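Local coordinates for protein alkyl hydroperoxide reductase AhpD (Deinococcus radiodurans R1, PDB 6K40) that probably acts in antioxidant defence as a peroxiredoxin-like, AhpD-type member of the carboxymuconolactone decarboxylase family, at residues A[90-95]-A[180-185]; A[62-67]-A[172-177]; A[83-88]-A[114-119]. All blocks are in the same frame, centred on the assembly; numbering follows the deposited sequence.

Contact 1: residues A[90-95]-A[180-185]; sequences NRCVYC and VSSALG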
loop_
_atom_site.group_PDB
_atom_site.type_symbol
_atom_site.label_atom_id
_atom_site.label_comp_id
_atom_site.label_asym_id
_atom_site.label_seq_id
_atom_site.Cartn_x
_atom_site.Cartn_y
_atom_site.Cartn_z
ATOM N N ASN A 90 2.480 0.765 9.408
ATOM C CA ASN A 90 1.730 1.701 10.236
ATOM C C ASN A 90 0.589 2.368 9.483
ATOM O O ASN A 90 -0.218 3.069 10.107
ATOM C CB ASN A 90 2.668 2.766 10.809
ATOM C CG ASN A 90 3.610 2.203 11.857
ATOM O OD1 ASN A 90 3.208 1.409 12.705
ATOM N ND2 ASN A 90 4.874 2.613 11.801
ATOM N N ARG A 91 0.502 2.159 8.170
ATOM C CA ARG A 91 -0.574 2.708 7.346
ATOM C C ARG A 91 -0.598 4.233 7.405
ATOM O O ARG A 91 -1.623 4.853 7.699
ATOM C CB ARG A 91 -1.931 2.115 7.742
ATOM C CG ARG A 91 -2.024 0.625 7.484
ATOM C CD ARG A 91 -3.296 0.034 8.043
ATOM N NE ARG A 91 -4.477 0.500 7.324
ATOM C CZ ARG A 91 -5.716 0.394 7.790
ATOM N NH1 ARG A 91 -5.934 -0.164 8.976
ATOM N NH2 ARG A 91 -6.739 0.844 7.074
ATOM N N CYS A 92 0.547 4.840 7.112
ATOM C CA CYS A 92 0.658 6.289 7.035
ATOM C C CYS A 92 0.697 6.705 5.569
ATOM O O CYS A 92 1.651 6.378 4.856
ATOM C CB CYS A 92 1.909 6.771 7.772
ATOM S SG CYS A 92 2.225 8.528 7.578
ATOM N N VAL A 93 -0.337 7.428 5.129
ATOM C CA VAL A 93 -0.465 7.759 3.713
ATOM C C VAL A 93 0.627 8.730 3.282
ATOM O O VAL A 93 1.217 8.579 2.206
ATOM C CB VAL A 93 -1.867 8.316 3.417
ATOM C CG1 VAL A 93 -1.922 8.912 2.020
ATOM C CG2 VAL A 93 -2.913 7.225 3.578
ATOM N N TYR A 94 0.905 9.747 4.102
ATOM C CA TYR A 94 1.930 10.723 3.744
ATOM C C TYR A 94 3.260 10.032 3.485
ATOM O O TYR A 94 3.868 10.199 2.415
ATOM C CB TYR A 94 2.088 11.779 4.845
ATOM C CG TYR A 94 2.946 12.959 4.419
ATOM C CD1 TYR A 94 4.335 12.857 4.345
ATOM C CD2 TYR A 94 2.364 14.171 4.076
ATOM C CE1 TYR A 94 5.113 13.932 3.943
ATOM C CE2 TYR A 94 3.131 15.247 3.675
ATOM C CZ TYR A 94 4.501 15.123 3.612
ATOM O OH TYR A 94 5.262 16.192 3.213
ATOM N N CYS A 95 3.727 9.245 4.460
ATOM C CA CYS A 95 5.035 8.625 4.319
ATOM C C CYS A 95 5.012 7.544 3.248
ATOM O O CYS A 95 5.952 7.441 2.457
ATOM C CB CYS A 95 5.490 8.054 5.668
ATOM S SG CYS A 95 5.730 9.276 6.984
ATOM N N VAL A 180 3.310 10.938 13.895
ATOM C CA VAL A 180 3.049 12.375 13.800
ATOM C C VAL A 180 2.088 12.667 12.648
ATOM O O VAL A 180 1.057 13.339 12.822
ATOM C CB VAL A 180 4.364 13.159 13.655
ATOM C CG1 VAL A 180 4.079 14.621 13.346
ATOM C CG2 VAL A 180 5.197 13.035 14.924
ATOM N N SER A 181 2.399 12.141 11.457
ATOM C CA SER A 181 1.616 12.456 10.267
ATOM C C SER A 181 0.197 11.904 10.355
ATOM O O SER A 181 -0.752 12.560 9.918
ATOM C CB SER A 181 2.317 11.906 9.022
ATOM O OG SER A 181 3.523 12.599 8.757
ATOM N N SER A 182 0.025 10.710 10.930
ATOM C CA SER A 182 -1.312 10.131 11.024
ATOM C C SER A 182 -2.127 10.806 12.119
ATOM O O SER A 182 -3.344 10.989 11.970
ATOM C CB SER A 182 -1.242 8.623 11.264
ATOM O OG SER A 182 -0.293 7.991 10.424
ATOM N N ALA A 183 -1.482 11.179 13.230
ATOM C CA ALA A 183 -2.205 11.836 14.308
ATOM C C ALA A 183 -2.677 13.223 13.893
ATOM O O ALA A 183 -3.761 13.657 14.300
ATOM C CB ALA A 183 -1.317 11.914 15.543
ATOM N N LEU A 184 -1.883 13.937 13.092
ATOM C CA LEU A 184 -2.210 15.317 12.760
ATOM C C LEU A 184 -2.750 15.489 11.343
ATOM O O LEU A 184 -2.931 16.628 10.896
ATOM C CB LEU A 184 -0.986 16.201 12.975
ATOM C CG LEU A 184 -0.430 16.122 14.396
ATOM C CD1 LEU A 184 0.823 16.957 14.514
ATOM C CD2 LEU A 184 -1.476 16.561 15.408
ATOM N N GLY A 185 -3.033 14.397 10.641
ATOM C CA GLY A 185 -3.697 14.475 9.348
ATOM C C GLY A 185 -2.907 15.139 8.240
ATOM O O GLY A 185 -3.476 15.910 7.457
HETATM O O HOH W 1 0.196 5.359 11.427
#
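Cys92 and Ser182 bring their CA atoms to within 5.9 Å of each other where the turn leading into helix 93-107 meets the last turns of helix 161-184. Arg91, with positive phi, is the C-prime residue of a Schellman motif that ends helix 76-90, and Cys92 directly after it is the N-cap of the next helix. The Cys92 side chain caps its own helix and also faces helix 161-184. Its SG lies anti to its own backbone N (chi1 174°), which swings the sulfur back to accept Cys95 N at 3.5 Å from SG in a nearly straight bond of 169°, and at the same time sets it against helix 161-184. There Cys92 SG touches Ser181 CB at 3.7 Å, while Cys92 CB lies 3.7 Å from Ser182 OG. Ser181 CB is also near Tyr94 CB, whose ring then leads away to a hydroxyl hydrogen-bonded to Val46 N. Water 1 bridges the segments, donating to Asn90 O at 2.7 Å and to Ser182 OG at 2.9 Å; Ser182 OG is in turn hydrogen-bonded to Asn178 O. Arg91 points elsewhere, forming a salt bridge with Glu137 of the second subunit and giving NE to Val118 O of that subunit. Cys92, Val93, Tyr94 and Cys95 spell the CxxC pattern of AhpD proteins, consistent with a redox-active pair. With Cys92 SG and Cys95 SG 3.6 Å apart, too far for a disulfide, the pair is unlinked here, and a glycerol near Cys95, probably from the crystallisation liquor, may mark a pocket beside it.

Contact 2: residues A[62-67]-A[172-177]; sequences NYFNLL and AMFNMT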
loop_
_atom_site.group_PDB
_atom_site.type_symbol
_atom_site.label_atom_id
_atom_site.label_comp_id
_atom_site.label_asym_id
_atom_site.label_seq_id
_atom_site.Cartn_x
_atom_site.Cartn_y
_atom_site.Cartn_z
ATOM N N ASN A 62 16.781 18.877 10.995
ATOM C CA ASN A 62 18.221 18.646 11.028
ATOM C C ASN A 62 18.525 17.161 11.222
ATOM O O ASN A 62 19.226 16.540 10.407
ATOM C CB ASN A 62 18.839 19.493 12.141
ATOM C CG ASN A 62 20.331 19.318 12.252
ATOM O OD1 ASN A 62 21.090 19.768 11.393
ATOM N ND2 ASN A 62 20.767 18.674 13.327
ATOM N N TYR A 63 17.945 16.563 12.268
ATOM C CA TYR A 63 18.215 15.151 12.540
ATOM C C TYR A 63 17.710 14.252 11.411
ATOM O O TYR A 63 18.445 13.384 10.920
ATOM C CB TYR A 63 17.592 14.738 13.873
ATOM C CG TYR A 63 17.744 13.259 14.176
ATOM C CD1 TYR A 63 18.935 12.592 13.910
ATOM C CD2 TYR A 63 16.698 12.529 14.728
ATOM C CE1 TYR A 63 19.077 11.244 14.180
ATOM C CE2 TYR A 63 16.838 11.181 15.007
ATOM C CZ TYR A 63 18.026 10.545 14.729
ATOM O OH TYR A 63 18.160 9.205 15.005
ATOM N N PHE A 64 16.455 14.441 10.993
ATOM C CA PHE A 64 15.842 13.569 9.994
ATOM C C PHE A 64 16.580 13.647 8.666
ATOM O O PHE A 64 16.840 12.623 8.024
ATOM C CB PHE A 64 14.368 13.945 9.817
ATOM C CG PHE A 64 13.644 13.110 8.800
ATOM C CD1 PHE A 64 13.040 11.917 9.168
ATOM C CD2 PHE A 64 13.561 13.517 7.475
ATOM C CE1 PHE A 64 12.373 11.147 8.238
ATOM C CE2 PHE A 64 12.898 12.748 6.537
ATOM C CZ PHE A 64 12.303 11.563 6.919
ATOM N N ASN A 65 16.905 14.862 8.225
ATOM C CA ASN A 65 17.639 15.044 6.984
ATOM C C ASN A 65 19.002 14.373 7.052
ATOM O O ASN A 65 19.409 13.694 6.102
ATOM C CB ASN A 65 17.789 16.537 6.694
ATOM C CG ASN A 65 18.169 16.819 5.260
ATOM O OD1 ASN A 65 18.020 15.968 4.386
ATOM N ND2 ASN A 65 18.669 18.023 5.008
ATOM N N LEU A 66 19.719 14.535 8.174
ATOM C CA LEU A 66 21.017 13.877 8.285
ATOM C C LEU A 66 20.877 12.359 8.234
ATOM O O LEU A 66 21.681 11.675 7.590
ATOM C CB LEU A 66 21.722 14.306 9.570
ATOM C CG LEU A 66 23.084 13.646 9.796
ATOM C CD1 LEU A 66 24.072 14.081 8.726
ATOM C CD2 LEU A 66 23.615 13.963 11.188
ATOM N N LEU A 67 19.845 11.818 8.883
ATOM C CA LEU A 67 19.726 10.369 9.009
ATOM C C LEU A 67 19.246 9.709 7.720
ATOM O O LEU A 67 19.768 8.658 7.329
ATOM C CB LEU A 67 18.775 10.025 10.153
ATOM C CG LEU A 67 18.521 8.537 10.392
ATOM C CD1 LEU A 67 19.768 7.874 10.955
ATOM C CD2 LEU A 67 17.330 8.342 11.319
ATOM N N ALA A 172 13.089 3.263 13.541
ATOM C CA ALA A 172 12.433 3.931 14.660
ATOM C C ALA A 172 11.986 5.343 14.282
ATOM O O ALA A 172 10.914 5.804 14.705
ATOM C CB ALA A 172 13.375 3.936 15.864
ATOM N N MET A 173 12.773 6.034 13.456
ATOM C CA MET A 173 12.416 7.384 13.034
ATOM C C MET A 173 11.176 7.382 12.158
ATOM O O MET A 173 10.370 8.317 12.215
ATOM C CB MET A 173 13.598 8.013 12.292
ATOM C CG MET A 173 13.329 9.357 11.625
ATOM S SD MET A 173 12.605 10.614 12.699
ATOM C CE MET A 173 13.666 10.523 14.133
ATOM N N PHE A 174 10.979 6.331 11.368
ATOM C CA PHE A 174 9.746 6.296 10.599
ATOM C C PHE A 174 8.579 5.820 11.446
ATOM O O PHE A 174 7.443 6.243 11.209
ATOM C CB PHE A 174 9.934 5.460 9.336
ATOM C CG PHE A 174 10.573 6.238 8.233
ATOM C CD1 PHE A 174 9.828 7.139 7.490
ATOM C CD2 PHE A 174 11.931 6.134 7.990
ATOM C CE1 PHE A 174 10.417 7.890 6.497
ATOM C CE2 PHE A 174 12.527 6.882 6.997
ATOM C CZ PHE A 174 11.769 7.767 6.250
ATOM N N ASN A 175 8.839 5.009 12.475
ATOM C CA ASN A 175 7.798 4.763 13.469
ATOM C C ASN A 175 7.371 6.052 14.162
ATOM O O ASN A 175 6.242 6.145 14.657
ATOM C CB ASN A 175 8.276 3.737 14.490
ATOM C CG ASN A 175 7.927 2.324 14.089
ATOM O OD1 ASN A 175 6.794 1.878 14.271
ATOM N ND2 ASN A 175 8.895 1.612 13.522
ATOM N N MET A 176 8.258 7.050 14.212
ATOM C CA MET A 176 7.887 8.350 14.774
ATOM C C MET A 176 7.130 9.216 13.766
ATOM O O MET A 176 6.085 9.804 14.091
ATOM C CB MET A 176 9.129 9.100 15.256
ATOM C CG MET A 176 8.852 10.575 15.482
ATOM S SD MET A 176 10.208 11.689 15.123
ATOM C CE MET A 176 11.096 11.638 16.670
ATOM N N THR A 177 7.653 9.322 12.541
ATOM C CA THR A 177 7.030 10.207 11.558
ATOM C C THR A 177 5.654 9.697 11.145
ATOM O O THR A 177 4.741 10.497 10.906
ATOM C CB THR A 177 7.925 10.373 10.327
ATOM O OG1 THR A 177 8.107 9.108 9.675
ATOM C CG2 THR A 177 9.279 10.952 10.723
#
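A Met-aromatic contact and an edge-to-face ring pair, both centred on Phe64, join helix 54-69 to helix 161-184 in the all-helical core of the AhpD-like fold. The short helical segments run in broadly opposed directions, 135° apart, and their axes come no closer than 11.8 Å, a gap bridged by large side chains. Met173 does most of the bridging. Its chain leaves the backbone with CG anti to N and then bends at both of the next torsions, so that successive atoms meet different partners: CB rests on Leu67 CD2 at 3.9 Å, CG reaches Phe64 CD1 at 3.6 Å, and the terminal CE lies 3.4 Å from Tyr63 CE2. The sulfur stays in the plane of the Phe64 ring, at its edge, with SD 5.2 Å from the centroid. Tyr63 itself runs past Met173 in the opposite sense, and its hydroxyl is hydrogen-bonded to Gln169 OE1, one turn earlier on the methionine's own helix. Helix 161-184 packs against helix 54-69 through Met173, Phe174 and Thr177, and Phe174 extends the contact toward helices 76-90 and 93-107, where its ring also meets His99 edge-to-face. Phe64 turns an edge toward the face of Phe174 in an offset edge-to-face pair, planes at 71° and centroids 5.7 Å apart. Thr177 adds its methyl, CG2 lying 4.0 Å from Phe64 CE1. A bound glycerol, probably from the crystallisation liquor, comes to about 3 Å from the side chain of Phe64, which may mark a pocket beside these rings.

Contact 3: residues A[83-88]-A[114-119]; sequences AVVVSG and DAVAVN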
loop_
_atom_site.group_PDB
_atom_site.type_symbol
_atom_site.label_atom_id
_atom_site.label_comp_id
_atom_site.label_asym_id
_atom_site.label_seq_id
_atom_site.Cartn_x
_atom_site.Cartn_y
_atom_site.Cartn_z
ATOM N N ALA A 83 11.868 2.737 4.980
ATOM C CA ALA A 83 10.796 3.716 5.142
ATOM C C ALA A 83 9.480 3.197 4.581
ATOM O O ALA A 83 8.426 3.328 5.212
ATOM C CB ALA A 83 11.183 5.018 4.449
ATOM N N VAL A 84 9.527 2.618 3.381
ATOM C CA VAL A 84 8.320 2.139 2.720
ATOM C C VAL A 84 7.707 0.984 3.499
ATOM O O VAL A 84 6.486 0.940 3.708
ATOM C CB VAL A 84 8.643 1.751 1.266
ATOM C CG1 VAL A 84 7.554 0.874 0.687
ATOM C CG2 VAL A 84 8.839 3.000 0.415
ATOM N N VAL A 85 8.537 0.045 3.968
ATOM C CA VAL A 85 8.004 -1.081 4.734
ATOM C C VAL A 85 7.317 -0.582 6.000
ATOM O O VAL A 85 6.175 -0.961 6.306
ATOM C CB VAL A 85 9.120 -2.089 5.062
ATOM C CG1 VAL A 85 8.649 -3.077 6.124
ATOM C CG2 VAL A 85 9.556 -2.822 3.805
ATOM N N VAL A 86 7.993 0.299 6.742
ATOM C CA VAL A 86 7.447 0.777 8.009
ATOM C C VAL A 86 6.167 1.570 7.778
ATOM O O VAL A 86 5.179 1.411 8.509
ATOM C CB VAL A 86 8.502 1.609 8.762
ATOM C CG1 VAL A 86 7.910 2.196 10.037
ATOM C CG2 VAL A 86 9.717 0.749 9.078
ATOM N N SER A 87 6.159 2.437 6.762
ATOM C CA SER A 87 4.986 3.260 6.507
ATOM C C SER A 87 3.800 2.422 6.051
ATOM O O SER A 87 2.655 2.739 6.393
ATOM C CB SER A 87 5.338 4.321 5.466
ATOM O OG SER A 87 6.406 5.125 5.936
ATOM N N GLY A 88 4.047 1.350 5.295
ATOM C CA GLY A 88 2.967 0.438 4.964
ATOM C C GLY A 88 2.427 -0.281 6.182
ATOM O O GLY A 88 1.215 -0.470 6.315
ATOM N N ASP A 114 6.279 -1.052 -5.423
ATOM C CA ASP A 114 4.866 -1.337 -5.194
ATOM C C ASP A 114 4.685 -2.612 -4.381
ATOM O O ASP A 114 3.845 -2.665 -3.475
ATOM C CB ASP A 114 4.121 -1.457 -6.525
ATOM C CG ASP A 114 4.053 -0.146 -7.282
ATOM O OD1 ASP A 114 4.329 0.908 -6.674
ATOM O OD2 ASP A 114 3.717 -0.169 -8.487
ATOM N N ALA A 115 5.476 -3.646 -4.677
ATOM C CA ALA A 115 5.340 -4.904 -3.951
ATOM C C ALA A 115 5.773 -4.750 -2.498
ATOM O O ALA A 115 5.073 -5.193 -1.581
ATOM C CB ALA A 115 6.152 -6.001 -4.641
ATOM N N VAL A 116 6.916 -4.097 -2.271
ATOM C CA VAL A 116 7.438 -3.942 -0.919
ATOM C C VAL A 116 6.523 -3.064 -0.080
ATOM O O VAL A 116 6.406 -3.261 1.136
ATOM C CB VAL A 116 8.875 -3.382 -0.992
ATOM C CG1 VAL A 116 9.226 -2.603 0.260
ATOM C CG2 VAL A 116 9.870 -4.503 -1.212
ATOM N N ALA A 117 5.825 -2.113 -0.711
ATOM C CA ALA A 117 4.887 -1.274 0.029
ATOM C C ALA A 117 3.759 -2.090 0.646
ATOM O O ALA A 117 3.191 -1.688 1.667
ATOM C CB ALA A 117 4.318 -0.190 -0.887
ATOM N N VAL A 118 3.427 -3.234 0.051
ATOM C CA VAL A 118 2.321 -4.058 0.525
ATOM C C VAL A 118 2.859 -5.191 1.387
ATOM O O VAL A 118 2.484 -5.329 2.557
ATOM C CB VAL A 118 1.497 -4.604 -0.657
ATOM C CG1 VAL A 118 0.430 -5.560 -0.162
ATOM C CG2 VAL A 118 0.877 -3.459 -1.438
ATOM N N ASN A 119 3.744 -6.008 0.820
ATOM C CA ASN A 119 4.285 -7.159 1.539
ATOM C C ASN A 119 5.645 -7.490 0.948
ATOM O O ASN A 119 5.728 -7.973 -0.185
ATOM C CB ASN A 119 3.347 -8.361 1.449
ATOM C CG ASN A 119 3.564 -9.350 2.576
ATOM O OD1 ASN A 119 4.664 -9.456 3.126
ATOM N ND2 ASN A 119 2.516 -10.084 2.926
HETATM O O HOH W 2 4.613 -2.844 4.620
#
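Val84, Val116 and Ala117 bury the most surface where helix 76-90 packs on the short helix 110-118 in the all-helical AhpD-like fold. The segments run at 43° to one another with axes only 8.2 Å apart, a spacing made possible by small residues. Val84 has its CB directed toward helix 110-118: CG1, anti to the backbone N (chi1 163°), presses on Ala117 CA at 3.5 Å, tighter than usual van der Waals contact, and lies 3.8 Å from Ala117 CB. Val116 touches two valines of the other helix with the same methyl, CG1, 3.9 Å from Val84 CG1 and 3.6 Å from Val85 CG2. Beyond this apolar patch the helices meet through backbone, with Gly88 CA 3.9 Å from Ala117 O. Leu103 of helix 93-107 also touches Val84, and Leu125 of the loop after helix 110-118 touches Val116. Just past the patch Val118 packs on Val93 of the second subunit, which places the end of helix 110-118 at the dimer interface. Water 2 links the two backbones, donating to Val85 O at 3.0 Å and, weakly, to Ala117 O at 3.5 Å.

In the fold
Followed from the N terminus, the chain first lays down 62-67 on helix 54-69, one half of contact 2, whose partner arrives only in helix 161-184. Within that long loop lies contact 3, opened at 83-88 and closed by 114-119 after the chain has passed through helix 93-107. Contact 1 starts inside both loops, at 90-95, and ends at 180-185, beyond both, so it crosses each of the others. Contacts 1 and 2 share helix 161-184 and are tied directly by Asn90 ND2 and Asn175 OD1. Contact 3 meets contact 2 where Ala83 packs on Phe174. Helix 161-184 thereby gathers helices 54-69, 76-90 and 93-107, while contacts 1 and 3 both reach the second subunit.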